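Local structure of 4-hydroxy-tetrahydrodipicolinate synthase (Methylacidiphilum fumariolicum SolV, 6T3T) at residues Leu28-Gln31 against Ile32-Ile36; Leu279-Leu282 against Lys283-Leu286; His56-Leu59 against Val60-Thr63; Gln232-Gln235 against Thr236-Leu240; Asp20-Ala23 against Leu24-Leu27. The protein probably catalyses the condensation of pyruvate with aspartate beta-semialdehyde to 4-hydroxy-tetrahydrodipicolinate, a step of lysine biosynthesis. All blocks are in the same frame, centred on the assembly; numbering follows the deposited sequence.

Interaction 1: Leu28-Gln31 against Ile32-Ile36; sequences LEHQ and IENRI
Asn-34 ND2 donates to His-30 O across 2.9 Å, in the carbonyl plane and on a lone pair, closing the C-terminal end of helix 21-32 of the TIM barrel, just before the chain turns into strand 38-40. Asparagine suits this place because its short amide can replace a backbone N-H of the kind a continuing helix would have offered. With chi1 at -80°, CG stands beside the backbone N and the amide folds back onto the turn before it. The same nitrogen lies over one face of the His-30 imidazole, 3.3 Å above its plane and toward the rim, with ring and amide planes 68° apart. Two alpha-helical bonds precede this turn, Ile-32 N to Leu-28 O and Glu-33 N to Glu-29 O, both 3.0 Å. The last bond is of another sort: Asn-34 N reaches Gln-31 O at 3.0 Å from above the carbonyl plane, a three-residue step that tightens the turn. Arg-35 follows with positive phi, bending the chain so that Ile-36 returns over the helix end. Outside the turn, Arg-213 takes Asn-34 OD1, Arg-70 forms a salt bridge with Glu-29, and Pro-212 packs on His-30 and Asn-34. Gln-31 is bonded through OE1 to Thr-8 and through NE2 to Ser-208 O, and the aliphatic Ile-36 CG1 lies 3.5 Å from Gln-31 OE1.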
loop_
_atom_site.group_PDB
_atom_site.type_symbol
_atom_site.label_atom_id
_atom_site.label_comp_id
_atom_site.label_asym_id
_atom_site.label_seq_id
_atom_site.Cartn_x
_atom_site.Cartn_y
_atom_site.Cartn_z
ATOM N N LEU A 28 30.306 -19.930 13.354
ATOM C CA LEU A 28 30.988 -18.756 13.880
ATOM C C LEU A 28 32.433 -18.694 13.394
ATOM O O LEU A 28 32.916 -17.628 13.007
ATOM C CB LEU A 28 30.895 -18.753 15.405
ATOM C CG LEU A 28 29.501 -18.367 15.892
ATOM C CD1 LEU A 28 29.351 -18.532 17.410
ATOM C CD2 LEU A 28 29.236 -16.939 15.473
ATOM N N GLU A 29 33.134 -19.829 13.387
ATOM C CA GLU A 29 34.505 -19.846 12.882
ATOM C C GLU A 29 34.562 -19.476 11.406
ATOM O O GLU A 29 35.473 -18.765 10.976
ATOM C CB GLU A 29 35.144 -21.211 13.114
ATOM C CG GLU A 29 35.324 -21.565 14.598
ATOM C CD GLU A 29 36.292 -20.629 15.353
ATOM O OE1 GLU A 29 37.094 -19.899 14.717
ATOM O OE2 GLU A 29 36.269 -20.651 16.605
ATOM N N HIS A 30 33.621 -19.980 10.604
ATOM C CA HIS A 30 33.614 -19.626 9.184
ATOM C C HIS A 30 33.430 -18.119 9.006
ATOM O O HIS A 30 34.032 -17.520 8.107
ATOM C CB HIS A 30 32.526 -20.430 8.445
ATOM C CG HIS A 30 32.661 -20.408 6.945
ATOM N ND1 HIS A 30 33.808 -20.815 6.287
ATOM C CD2 HIS A 30 31.787 -20.035 5.972
ATOM C CE1 HIS A 30 33.638 -20.682 4.982
ATOM N NE2 HIS A 30 32.427 -20.201 4.765
ATOM N N GLN A 31 32.624 -17.483 9.877
ATOM C CA GLN A 31 32.469 -16.029 9.813
ATOM C C GLN A 31 33.794 -15.324 10.126
ATOM O O GLN A 31 34.244 -14.462 9.362
ATOM C CB GLN A 31 31.369 -15.549 10.772
ATOM C CG GLN A 31 29.923 -16.079 10.476
ATOM C CD GLN A 31 29.453 -15.707 9.075
ATOM O OE1 GLN A 31 29.363 -14.526 8.732
ATOM N NE2 GLN A 31 29.240 -16.712 8.237
ATOM N N ILE A 32 34.430 -15.690 11.244
ATOM C CA ILE A 32 35.670 -15.042 11.685
ATOM C C ILE A 32 36.766 -15.184 10.634
ATOM O O ILE A 32 37.628 -14.309 10.490
ATOM C CB ILE A 32 36.127 -15.646 13.029
ATOM C CG1 ILE A 32 35.140 -15.304 14.137
ATOM C CG2 ILE A 32 37.569 -15.212 13.370
ATOM C CD1 ILE A 32 35.292 -16.185 15.360
ATOM N N GLU A 33 36.790 -16.317 9.932
ATOM C CA GLU A 33 37.823 -16.597 8.934
ATOM C C GLU A 33 37.607 -15.844 7.638
ATOM O O GLU A 33 38.448 -15.934 6.739
ATOM C CB GLU A 33 37.858 -18.103 8.598
ATOM C CG GLU A 33 38.465 -19.020 9.663
ATOM C CD GLU A 33 38.024 -20.475 9.437
ATOM O OE1 GLU A 33 37.294 -20.711 8.435
ATOM O OE2 GLU A 33 38.357 -21.362 10.266
ATOM N N ASN A 34 36.490 -15.141 7.503
ATOM C CA ASN A 34 36.129 -14.578 6.221
ATOM C C ASN A 34 35.764 -13.116 6.328
ATOM O O ASN A 34 34.852 -12.635 5.651
ATOM C CB ASN A 34 35.020 -15.419 5.601
ATOM C CG ASN A 34 35.575 -16.666 4.958
ATOM O OD1 ASN A 34 36.322 -16.579 3.985
ATOM N ND2 ASN A 34 35.283 -17.813 5.525
ATOM N N ARG A 35 36.494 -12.384 7.169
ATOM C CA ARG A 35 36.517 -10.921 7.164
ATOM C C ARG A 35 35.176 -10.308 7.575
ATOM O O ARG A 35 34.781 -9.255 7.076
ATOM C CB ARG A 35 36.995 -10.400 5.802
ATOM C CG ARG A 35 38.334 -11.063 5.401
ATOM C CD ARG A 35 39.104 -10.259 4.370
ATOM N NE ARG A 35 39.319 -8.879 4.795
ATOM C CZ ARG A 35 39.870 -7.938 4.031
ATOM N NH1 ARG A 35 40.278 -8.224 2.793
ATOM N NH2 ARG A 35 40.011 -6.707 4.507
ATOM N N ILE A 36 34.465 -10.966 8.473
ATOM C CA ILE A 36 33.226 -10.447 9.015
ATOM C C ILE A 36 33.542 -9.589 10.240
ATOM O O ILE A 36 34.364 -9.963 11.095
ATOM C CB ILE A 36 32.278 -11.611 9.328
ATOM C CG1 ILE A 36 32.034 -12.352 8.013
ATOM C CG2 ILE A 36 31.006 -11.141 10.005
ATOM C CD1 ILE A 36 31.044 -11.618 7.096
#

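Interaction 2: Leu279-Leu282 against Lys283-Leu286; sequences LEKL and KTTL
Thr-284 OG1 sits between two carbonyl oxygens of the preceding turn, 2.9 Å from Lys-281 O and 3.2 Å from Glu-280 O, in the middle of helix 276-295, one of the helices that follow the TIM barrel. Threonine suits a partly exposed helical site because the main chain itself supplies acceptors for its hydroxyl. With chi1 at 62°, OG1 is placed between the backbone N and the carbonyl carbon, and the methyl CG2 of Thr-284 is turned to the Glu-280 carboxylate, 3.3 Å from Glu-280 OE2, where the two side chains meet at about a right angle. The next shell is the backbone: Thr-284 N to Glu-280 O at 2.9 Å and Thr-285 N to Lys-281 O at 2.8 Å tie both threonines to the preceding turn. On the buried side Leu-282 rests on Leu-274, and Leu-286 on Ala-256 and Met-259 of helix 251-259. Thr-285 OG1 is hydrogen-bonded to Asp-243 of helix 227-243, and the methylene CE of Lys-281 passes 3.7 Å from that same Thr-285 OG1.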
loop_
_atom_site.group_PDB
_atom_site.type_symbol
_atom_site.label_atom_id
_atom_site.label_comp_id
_atom_site.label_asym_id
_atom_site.label_seq_id
_atom_site.Cartn_x
_atom_site.Cartn_y
_atom_site.Cartn_z
ATOM N N LEU A 279 11.773 -24.147 -3.060
ATOM C CA LEU A 279 12.956 -24.934 -2.749
ATOM C C LEU A 279 13.796 -25.161 -3.999
ATOM O O LEU A 279 15.023 -25.011 -3.968
ATOM C CB LEU A 279 12.541 -26.283 -2.137
ATOM C CG LEU A 279 13.664 -27.274 -1.737
ATOM C CD1 LEU A 279 14.482 -26.691 -0.593
ATOM C CD2 LEU A 279 13.164 -28.676 -1.342
ATOM N N GLU A 280 13.144 -25.528 -5.115
ATOM C CA GLU A 280 13.894 -25.792 -6.336
ATOM C C GLU A 280 14.543 -24.527 -6.865
ATOM O O GLU A 280 15.695 -24.554 -7.316
ATOM C CB GLU A 280 12.990 -26.385 -7.407
ATOM C CG GLU A 280 13.689 -26.541 -8.761
ATOM C CD GLU A 280 14.761 -27.637 -8.748
ATOM O OE1 GLU A 280 14.796 -28.430 -7.775
ATOM O OE2 GLU A 280 15.564 -27.705 -9.711
ATOM N N LYS A 281 13.796 -23.424 -6.867
ATOM C CA LYS A 281 14.352 -22.145 -7.280
ATOM C C LYS A 281 15.560 -21.783 -6.424
ATOM O O LYS A 281 16.602 -21.379 -6.948
ATOM C CB LYS A 281 13.271 -21.066 -7.193
ATOM C CG LYS A 281 13.740 -19.659 -7.486
ATOM C CD LYS A 281 14.116 -19.515 -8.944
ATOM C CE LYS A 281 14.753 -18.160 -9.225
ATOM N NZ LYS A 281 15.473 -18.174 -10.555
ATOM N N LEU A 282 15.431 -21.925 -5.097
ATOM C CA LEU A 282 16.545 -21.630 -4.200
ATOM C C LEU A 282 17.741 -22.520 -4.520
ATOM O O LEU A 282 18.881 -22.052 -4.603
ATOM C CB LEU A 282 16.119 -21.806 -2.729
ATOM C CG LEU A 282 17.287 -21.582 -1.766
ATOM C CD1 LEU A 282 17.815 -20.127 -1.900
ATOM C CD2 LEU A 282 16.919 -21.940 -0.309
ATOM N N LYS A 283 17.496 -23.820 -4.671
ATOM C CA LYS A 283 18.564 -24.763 -4.983
ATOM C C LYS A 283 19.281 -24.375 -6.273
ATOM O O LYS A 283 20.511 -24.331 -6.328
ATOM C CB LYS A 283 17.969 -26.165 -5.090
ATOM C CG LYS A 283 18.943 -27.277 -5.393
ATOM C CD LYS A 283 18.204 -28.613 -5.303
ATOM C CE LYS A 283 19.144 -29.794 -5.429
ATOM N NZ LYS A 283 18.478 -31.048 -4.930
ATOM N N THR A 284 18.523 -24.092 -7.333
ATOM C CA THR A 284 19.174 -23.734 -8.584
ATOM C C THR A 284 19.911 -22.399 -8.459
ATOM O O THR A 284 21.039 -22.275 -8.951
ATOM C CB THR A 284 18.161 -23.721 -9.738
ATOM O OG1 THR A 284 17.163 -22.742 -9.486
ATOM C CG2 THR A 284 17.479 -25.071 -9.883
ATOM N N THR A 285 19.305 -21.392 -7.795
ATOM C CA THR A 285 20.010 -20.125 -7.589
ATOM C C THR A 285 21.303 -20.328 -6.786
ATOM O O THR A 285 22.335 -19.726 -7.095
ATOM C CB THR A 285 19.125 -19.104 -6.857
ATOM O OG1 THR A 285 18.028 -18.700 -7.675
ATOM C CG2 THR A 285 19.946 -17.851 -6.446
ATOM N N LEU A 286 21.264 -21.165 -5.753
ATOM C CA LEU A 286 22.475 -21.451 -4.977
ATOM C C LEU A 286 23.605 -21.957 -5.864
ATOM O O LEU A 286 24.748 -21.490 -5.766
ATOM C CB LEU A 286 22.192 -22.476 -3.899
ATOM C CG LEU A 286 22.373 -22.176 -2.414
ATOM C CD1 LEU A 286 22.244 -23.481 -1.648
ATOM C CD2 LEU A 286 23.713 -21.506 -2.121
#

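Interaction 3: His56-Leu59 against Val60-Thr63; sequences HIEL and VRLT
Helix 53-67 runs through both segments with regular i to i+4 bonds, among them a weak one from Val-60 N to His-56 O. A shorter one, 2.8 Å, joins Leu-62 N to Glu-58 O. On the helix's outer side Glu-58 and Arg-61 form a salt bridge one turn apart. Glu-58 OE1 is met nearly along its C-O axis by NH2 of Arg-61 at 2.7 Å and lies close to the guanidinium plane; NE adds a weak bond to the same oxygen. The carboxylate and guanidinium planes are 46° apart, and both nitrogens use the one oxygen, OE1. Glu-58 gets there by bending at chi2 (63°). Ile-57 CG2 packs over one face of the Arg-61 guanidinium, 3.6 Å from Arg-61 NH2, which, with the salt bridge, probably restricts its rotation. With Glu-58 replaced by alanine, the Arg-61 guanidinium would lose this carboxylate and would probably be freer to turn. At the far end Thr-63, whose hydroxyl can be buried because the main chain satisfies it, grips Leu-59 O twice: Thr-63 N at 3.0 Å and Thr-63 OG1 at 2.8 Å approach from opposite faces of the carbonyl plane. The buried leucines, Leu-59 and Leu-62, pack against Leu-24 of helix 21-32, and His-56 NE2 donates to Gly-76 O. This is the helix of the beta-alpha-beta unit joining strands 38-40 and 72-76 of the TIM barrel.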
loop_
_atom_site.group_PDB
_atom_site.type_symbol
_atom_site.label_atom_id
_atom_site.label_comp_id
_atom_site.label_asym_id
_atom_site.label_seq_id
_atom_site.Cartn_x
_atom_site.Cartn_y
_atom_site.Cartn_z
ATOM N N HIS A 56 17.382 -18.137 24.626
ATOM C CA HIS A 56 17.813 -16.806 24.184
ATOM C C HIS A 56 19.114 -16.391 24.870
ATOM O O HIS A 56 20.052 -15.905 24.230
ATOM C CB HIS A 56 16.722 -15.776 24.483
ATOM C CG HIS A 56 16.872 -14.479 23.742
ATOM N ND1 HIS A 56 15.895 -13.990 22.896
ATOM C CD2 HIS A 56 17.872 -13.564 23.728
ATOM C CE1 HIS A 56 16.289 -12.828 22.399
ATOM N NE2 HIS A 56 17.485 -12.550 22.886
ATOM N N ILE A 57 19.173 -16.574 26.186
ATOM C CA ILE A 57 20.365 -16.215 26.938
ATOM C C ILE A 57 21.523 -17.116 26.544
ATOM O O ILE A 57 22.648 -16.643 26.358
ATOM C CB ILE A 57 20.080 -16.295 28.454
ATOM C CG1 ILE A 57 18.943 -15.345 28.828
ATOM C CG2 ILE A 57 21.328 -15.959 29.250
ATOM C CD1 ILE A 57 19.089 -13.981 28.235
ATOM N N GLU A 58 21.261 -18.414 26.364
ATOM C CA GLU A 58 22.333 -19.366 26.065
ATOM C C GLU A 58 22.959 -19.144 24.688
ATOM O O GLU A 58 24.174 -19.312 24.525
ATOM C CB GLU A 58 21.815 -20.798 26.168
ATOM C CG GLU A 58 22.919 -21.841 26.102
ATOM C CD GLU A 58 23.911 -21.730 27.270
ATOM O OE1 GLU A 58 23.549 -21.173 28.337
ATOM O OE2 GLU A 58 25.054 -22.211 27.121
ATOM N N LEU A 59 22.161 -18.808 23.678
ATOM C CA LEU A 59 22.739 -18.556 22.359
ATOM C C LEU A 59 23.659 -17.349 22.401
ATOM O O LEU A 59 24.757 -17.373 21.821
ATOM C CB LEU A 59 21.632 -18.338 21.322
ATOM C CG LEU A 59 21.136 -19.567 20.551
ATOM C CD1 LEU A 59 19.708 -19.356 20.087
ATOM C CD2 LEU A 59 22.046 -19.902 19.346
ATOM N N VAL A 60 23.270 -16.314 23.155
ATOM C CA VAL A 60 24.131 -15.144 23.255
ATOM C C VAL A 60 25.406 -15.482 24.015
ATOM O O VAL A 60 26.508 -15.076 23.621
ATOM C CB VAL A 60 23.378 -13.980 23.909
ATOM C CG1 VAL A 60 24.338 -12.777 24.132
ATOM C CG2 VAL A 60 22.223 -13.613 23.035
ATOM N N ARG A 61 25.284 -16.273 25.076
ATOM C CA ARG A 61 26.458 -16.659 25.849
ATOM C C ARG A 61 27.397 -17.527 25.027
ATOM O O ARG A 61 28.618 -17.333 25.061
ATOM C CB ARG A 61 26.043 -17.381 27.132
ATOM C CG ARG A 61 27.164 -17.483 28.158
ATOM C CD ARG A 61 26.573 -17.690 29.532
ATOM N NE ARG A 61 25.346 -18.457 29.410
ATOM C CZ ARG A 61 24.253 -18.251 30.143
ATOM N NH1 ARG A 61 24.221 -17.265 31.041
ATOM N NH2 ARG A 61 23.185 -19.017 29.940
ATOM N N LEU A 62 26.846 -18.519 24.318
ATOM C CA LEU A 62 27.676 -19.393 23.494
ATOM C C LEU A 62 28.416 -18.607 22.432
ATOM O O LEU A 62 29.600 -18.853 22.181
ATOM C CB LEU A 62 26.816 -20.446 22.813
ATOM C CG LEU A 62 26.400 -21.602 23.691
ATOM C CD1 LEU A 62 25.212 -22.296 23.029
ATOM C CD2 LEU A 62 27.583 -22.541 23.889
ATOM N N THR A 63 27.715 -17.674 21.779
ATOM C CA THR A 63 28.340 -16.823 20.779
ATOM C C THR A 63 29.499 -16.040 21.390
ATOM O O THR A 63 30.589 -15.998 20.821
ATOM C CB THR A 63 27.302 -15.884 20.154
ATOM O OG1 THR A 63 26.236 -16.654 19.572
ATOM C CG2 THR A 63 27.943 -15.005 19.079
#

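Interaction 4: Gln232-Gln235 against Thr236-Leu240; sequences QLHQ and TLYPL
The rings of His-234 and Tyr-238, one turn apart, run alongside each other in the same direction, their planes at 42° and their centroids 5.7 Å apart. CE1 and NE2 of His-234 both lie 4.0 Å from CD1 of Tyr-238. In both residues CG is anti to the backbone N (chi1 168° in His-234 and -179° in Tyr-238), which sends the two rings out from the helix together. They point at a second subunit: His-234 NE2 bonds to Ser-172 and Tyr-238 OH to Asp-169, both of that neighbouring chain, so aromatic residues with polar ends suit a buried subunit boundary. This is helix 227-243 of the C-terminal region that follows the barrel strands in the DapA family. Along another side of the helix Thr-236 faces helix 276-295, touching Lys-292 and Leu-293. Thr-236 OG1 and Thr-236 N both donate to Gln-232 O, at 2.9 and 3.0 Å, from opposite faces of the carbonyl plane, so the hydroxyl spends its proton within its own helix. A valine in place of Thr-236 takes away the OG1 donor, and Gln-232 O would probably be held less firmly, by the Thr-236 N bond alone of these two. Leu-237 N still makes a regular bond to Leu-233 O at 2.9 Å, but beyond it the helix kinks. Tyr-238 N makes weak bonds to His-234 O and Gln-235 O. Pro-239, which has no N-H to give, sets its CD 3.6 Å from Gln-235 O.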
loop_
_atom_site.group_PDB
_atom_site.type_symbol
_atom_site.label_atom_id
_atom_site.label_comp_id
_atom_site.label_asym_id
_atom_site.label_seq_id
_atom_site.Cartn_x
_atom_site.Cartn_y
_atom_site.Cartn_z
ATOM N N GLN A 232 29.482 -4.947 -9.740
ATOM C CA GLN A 232 29.715 -6.260 -10.326
ATOM C C GLN A 232 29.417 -7.376 -9.323
ATOM O O GLN A 232 28.759 -8.370 -9.661
ATOM C CB GLN A 232 31.168 -6.308 -10.807
ATOM C CG GLN A 232 31.498 -7.318 -11.872
ATOM C CD GLN A 232 32.942 -7.177 -12.383
ATOM O OE1 GLN A 232 33.627 -6.169 -12.147
ATOM N NE2 GLN A 232 33.400 -8.190 -13.064
ATOM N N LEU A 233 29.914 -7.235 -8.077
ATOM C CA LEU A 233 29.648 -8.239 -7.049
ATOM C C LEU A 233 28.183 -8.255 -6.675
ATOM O O LEU A 233 27.594 -9.329 -6.509
ATOM C CB LEU A 233 30.474 -8.000 -5.782
ATOM C CG LEU A 233 31.730 -8.785 -5.474
ATOM C CD1 LEU A 233 32.160 -8.583 -4.015
ATOM C CD2 LEU A 233 31.566 -10.248 -5.816
ATOM N N HIS A 234 27.581 -7.069 -6.556
ATOM C CA HIS A 234 26.150 -6.963 -6.309
ATOM C C HIS A 234 25.346 -7.717 -7.359
ATOM O O HIS A 234 24.437 -8.486 -7.027
ATOM C CB HIS A 234 25.750 -5.495 -6.289
ATOM C CG HIS A 234 24.280 -5.292 -6.330
ATOM N ND1 HIS A 234 23.499 -5.338 -5.198
ATOM C CD2 HIS A 234 23.442 -5.044 -7.363
ATOM C CE1 HIS A 234 22.236 -5.141 -5.531
ATOM N NE2 HIS A 234 22.173 -4.963 -6.839
ATOM N N GLN A 235 25.689 -7.546 -8.636
ATOM C CA GLN A 235 24.893 -8.207 -9.675
ATOM C C GLN A 235 25.130 -9.712 -9.656
ATOM O O GLN A 235 24.199 -10.500 -9.905
ATOM C CB GLN A 235 25.215 -7.629 -11.073
ATOM C CG GLN A 235 24.844 -6.134 -11.298
ATOM C CD GLN A 235 25.507 -5.461 -12.533
ATOM O OE1 GLN A 235 26.309 -6.059 -13.240
ATOM N NE2 GLN A 235 25.156 -4.200 -12.774
ATOM N N THR A 236 26.353 -10.125 -9.321
ATOM C CA THR A 236 26.654 -11.541 -9.166
ATOM C C THR A 236 25.810 -12.151 -8.059
ATOM O O THR A 236 25.313 -13.275 -8.198
ATOM C CB THR A 236 28.137 -11.746 -8.846
ATOM O OG1 THR A 236 28.947 -11.234 -9.910
ATOM C CG2 THR A 236 28.440 -13.228 -8.650
ATOM N N LEU A 237 25.661 -11.436 -6.938
ATOM C CA LEU A 237 24.931 -11.981 -5.805
ATOM C C LEU A 237 23.435 -11.703 -5.848
ATOM O O LEU A 237 22.692 -12.365 -5.117
ATOM C CB LEU A 237 25.482 -11.409 -4.499
ATOM C CG LEU A 237 26.840 -11.969 -4.076
ATOM C CD1 LEU A 237 27.421 -11.030 -3.046
ATOM C CD2 LEU A 237 26.698 -13.360 -3.512
ATOM N N TYR A 238 22.977 -10.761 -6.684
ATOM C CA TYR A 238 21.595 -10.278 -6.593
ATOM C C TYR A 238 20.530 -11.375 -6.648
ATOM O O TYR A 238 19.582 -11.320 -5.843
ATOM C CB TYR A 238 21.315 -9.214 -7.673
ATOM C CG TYR A 238 19.899 -8.738 -7.511
ATOM C CD1 TYR A 238 19.540 -7.944 -6.423
ATOM C CD2 TYR A 238 18.895 -9.174 -8.356
ATOM C CE1 TYR A 238 18.240 -7.555 -6.226
ATOM C CE2 TYR A 238 17.584 -8.783 -8.173
ATOM C CZ TYR A 238 17.265 -7.976 -7.107
ATOM O OH TYR A 238 15.957 -7.606 -6.917
ATOM N N PRO A 239 20.582 -12.353 -7.560
ATOM C CA PRO A 239 19.547 -13.402 -7.535
ATOM C C PRO A 239 19.536 -14.206 -6.245
ATOM O O PRO A 239 18.454 -14.593 -5.773
ATOM C CB PRO A 239 19.897 -14.263 -8.750
ATOM C CG PRO A 239 20.533 -13.254 -9.712
ATOM C CD PRO A 239 21.401 -12.444 -8.789
ATOM N N LEU A 240 20.698 -14.435 -5.637
ATOM C CA LEU A 240 20.703 -15.039 -4.306
ATOM C C LEU A 240 20.032 -14.119 -3.283
ATOM O O LEU A 240 19.198 -14.568 -2.491
ATOM C CB LEU A 240 22.132 -15.394 -3.872
ATOM C CG LEU A 240 22.140 -16.044 -2.462
ATOM C CD1 LEU A 240 21.617 -17.466 -2.486
ATOM C CD2 LEU A 240 23.515 -15.991 -1.828
#

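Interaction 5: Asp20-Ala23 against Leu24-Leu27; sequences DRKA and LERL
Leu-24 N donates to Asp-20 O at 3.0 Å, the first alpha-helical bond of helix 21-32, the first helix of the TIM barrel, and three more follow it: Glu-25 N to Arg-21 O, Arg-26 N to Lys-22 O and Leu-27 N to Ala-23 O, each at 2.9 Å. Capping is the second kind of contact. Asp-20 occupies the N-cap, and its OD1 accepts from Ala-23 N at 3.1 Å, a straight bond (169°) that meets the oxygen from above the carboxylate plane. Aspartate fits here because its short side chain can return to an N-H that has no earlier turn to bond to. The third kind is electrostatic and looser. Lys-22, bent at chi2, chi3 and chi4, curls along the helix and crosses Glu-25 at about a right angle; Lys-22 NZ stands 3.8 Å from Glu-25 OE1, a long salt bridge. Lys-22 NZ also lies over one face of the Arg-26 guanidinium, 4.2 Å from Arg-26 NH2, a close approach of like charges that the nearby carboxylate would partly offset. Apolar contact belongs to the inner side. Ala-23 is small enough to lie against Pro-13, while Leu-24 packs on Ile-10 and Pro-13. Arg-21 also has a long, weak ion pair with Glu-58 of helix 53-67. The chemistry implies a helix start held by definite bonds and a surface where charges meet only loosely: the cap places a negative charge at the positive end of the helix dipole, which would probably favour helix formation, whereas the long Lys-22 to Glu-25 pair is likely to contribute less.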
loop_
_atom_site.group_PDB
_atom_site.type_symbol
_atom_site.label_atom_id
_atom_site.label_comp_id
_atom_site.label_asym_id
_atom_site.label_seq_id
_atom_site.Cartn_x
_atom_site.Cartn_y
_atom_site.Cartn_z
ATOM N N ASP A 20 22.196 -26.479 18.551
ATOM C CA ASP A 20 23.265 -27.303 17.995
ATOM C C ASP A 20 24.597 -26.574 18.207
ATOM O O ASP A 20 24.951 -25.660 17.450
ATOM C CB ASP A 20 22.998 -27.587 16.518
ATOM C CG ASP A 20 24.007 -28.559 15.914
ATOM O OD1 ASP A 20 25.089 -28.778 16.515
ATOM O OD2 ASP A 20 23.713 -29.097 14.823
ATOM N N ARG A 21 25.340 -26.979 19.246
ATOM C CA ARG A 21 26.534 -26.224 19.636
ATOM C C ARG A 21 27.673 -26.407 18.645
ATOM O O ARG A 21 28.395 -25.456 18.343
ATOM C CB ARG A 21 27.009 -26.645 21.027
ATOM C CG ARG A 21 26.023 -26.359 22.126
ATOM C CD ARG A 21 26.643 -26.523 23.511
ATOM N NE ARG A 21 25.613 -26.299 24.519
ATOM C CZ ARG A 21 25.846 -26.057 25.803
ATOM N NH1 ARG A 21 27.094 -26.004 26.263
ATOM N NH2 ARG A 21 24.819 -25.866 26.627
ATOM N N LYS A 22 27.839 -27.618 18.131
ATOM C CA LYS A 22 28.871 -27.863 17.137
ATOM C C LYS A 22 28.607 -27.069 15.859
ATOM O O LYS A 22 29.524 -26.467 15.289
ATOM C CB LYS A 22 28.971 -29.356 16.855
ATOM C CG LYS A 22 30.108 -29.718 15.901
ATOM C CD LYS A 22 31.480 -29.378 16.499
ATOM C CE LYS A 22 32.442 -28.775 15.460
ATOM N NZ LYS A 22 32.215 -27.295 15.310
ATOM N N ALA A 23 27.354 -27.053 15.393
ATOM C CA ALA A 23 27.024 -26.290 14.190
ATOM C C ALA A 23 27.252 -24.805 14.415
ATOM O O ALA A 23 27.739 -24.098 13.525
ATOM C CB ALA A 23 25.584 -26.551 13.781
ATOM N N LEU A 24 26.903 -24.320 15.601
ATOM C CA LEU A 24 27.117 -22.917 15.921
ATOM C C LEU A 24 28.601 -22.577 15.896
ATOM O O LEU A 24 29.001 -21.546 15.342
ATOM C CB LEU A 24 26.503 -22.597 17.288
ATOM C CG LEU A 24 26.594 -21.156 17.782
ATOM C CD1 LEU A 24 25.940 -20.188 16.805
ATOM C CD2 LEU A 24 25.974 -21.049 19.154
ATOM N N GLU A 25 29.427 -23.413 16.530
ATOM C CA GLU A 25 30.862 -23.191 16.514
ATOM C C GLU A 25 31.388 -23.173 15.086
ATOM O O GLU A 25 32.201 -22.321 14.724
ATOM C CB GLU A 25 31.576 -24.264 17.340
ATOM C CG GLU A 25 31.236 -24.232 18.811
ATOM C CD GLU A 25 31.623 -25.513 19.564
ATOM O OE1 GLU A 25 32.241 -26.423 18.962
ATOM O OE2 GLU A 25 31.287 -25.611 20.766
ATOM N N ARG A 26 30.978 -24.141 14.267
ATOM C CA ARG A 26 31.514 -24.159 12.911
ATOM C C ARG A 26 31.103 -22.910 12.152
ATOM O O ARG A 26 31.908 -22.341 11.408
ATOM C CB ARG A 26 31.103 -25.410 12.134
ATOM C CG ARG A 26 32.022 -25.560 10.884
ATOM C CD ARG A 26 31.954 -26.909 10.129
ATOM N NE ARG A 26 32.388 -28.076 10.913
ATOM C CZ ARG A 26 33.637 -28.303 11.337
ATOM N NH1 ARG A 26 34.614 -27.435 11.085
ATOM N NH2 ARG A 26 33.906 -29.407 12.034
ATOM N N LEU A 27 29.841 -22.495 12.293
ATOM C CA LEU A 27 29.362 -21.315 11.576
ATOM C C LEU A 27 30.098 -20.062 12.036
ATOM O O LEU A 27 30.484 -19.215 11.214
ATOM C CB LEU A 27 27.845 -21.191 11.740
ATOM C CG LEU A 27 27.042 -20.017 11.181
ATOM C CD1 LEU A 27 26.594 -20.192 9.709
ATOM C CD2 LEU A 27 25.829 -19.809 12.078
#

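Interactions 1 and 5 share helix 21-32, one at its C-terminal end and the other at its start; an asparagine amide serves the first and an aspartate carboxylate the second. Interaction 3, on helix 53-67, touches both: Thr-63 packs on Leu-28 of interaction 1, and its leucines meet the inner side of interaction 5. These three belong to the barrel, whereas interactions 2 and 4 lie on helices after it and meet where the Thr-285 methyl packs on the backbone of Pro-239 and Leu-240. Interactions 3 and 4 are largely buried, and only interaction 4 reaches another subunit. The other three are partly exposed, with solvent-facing charged residues.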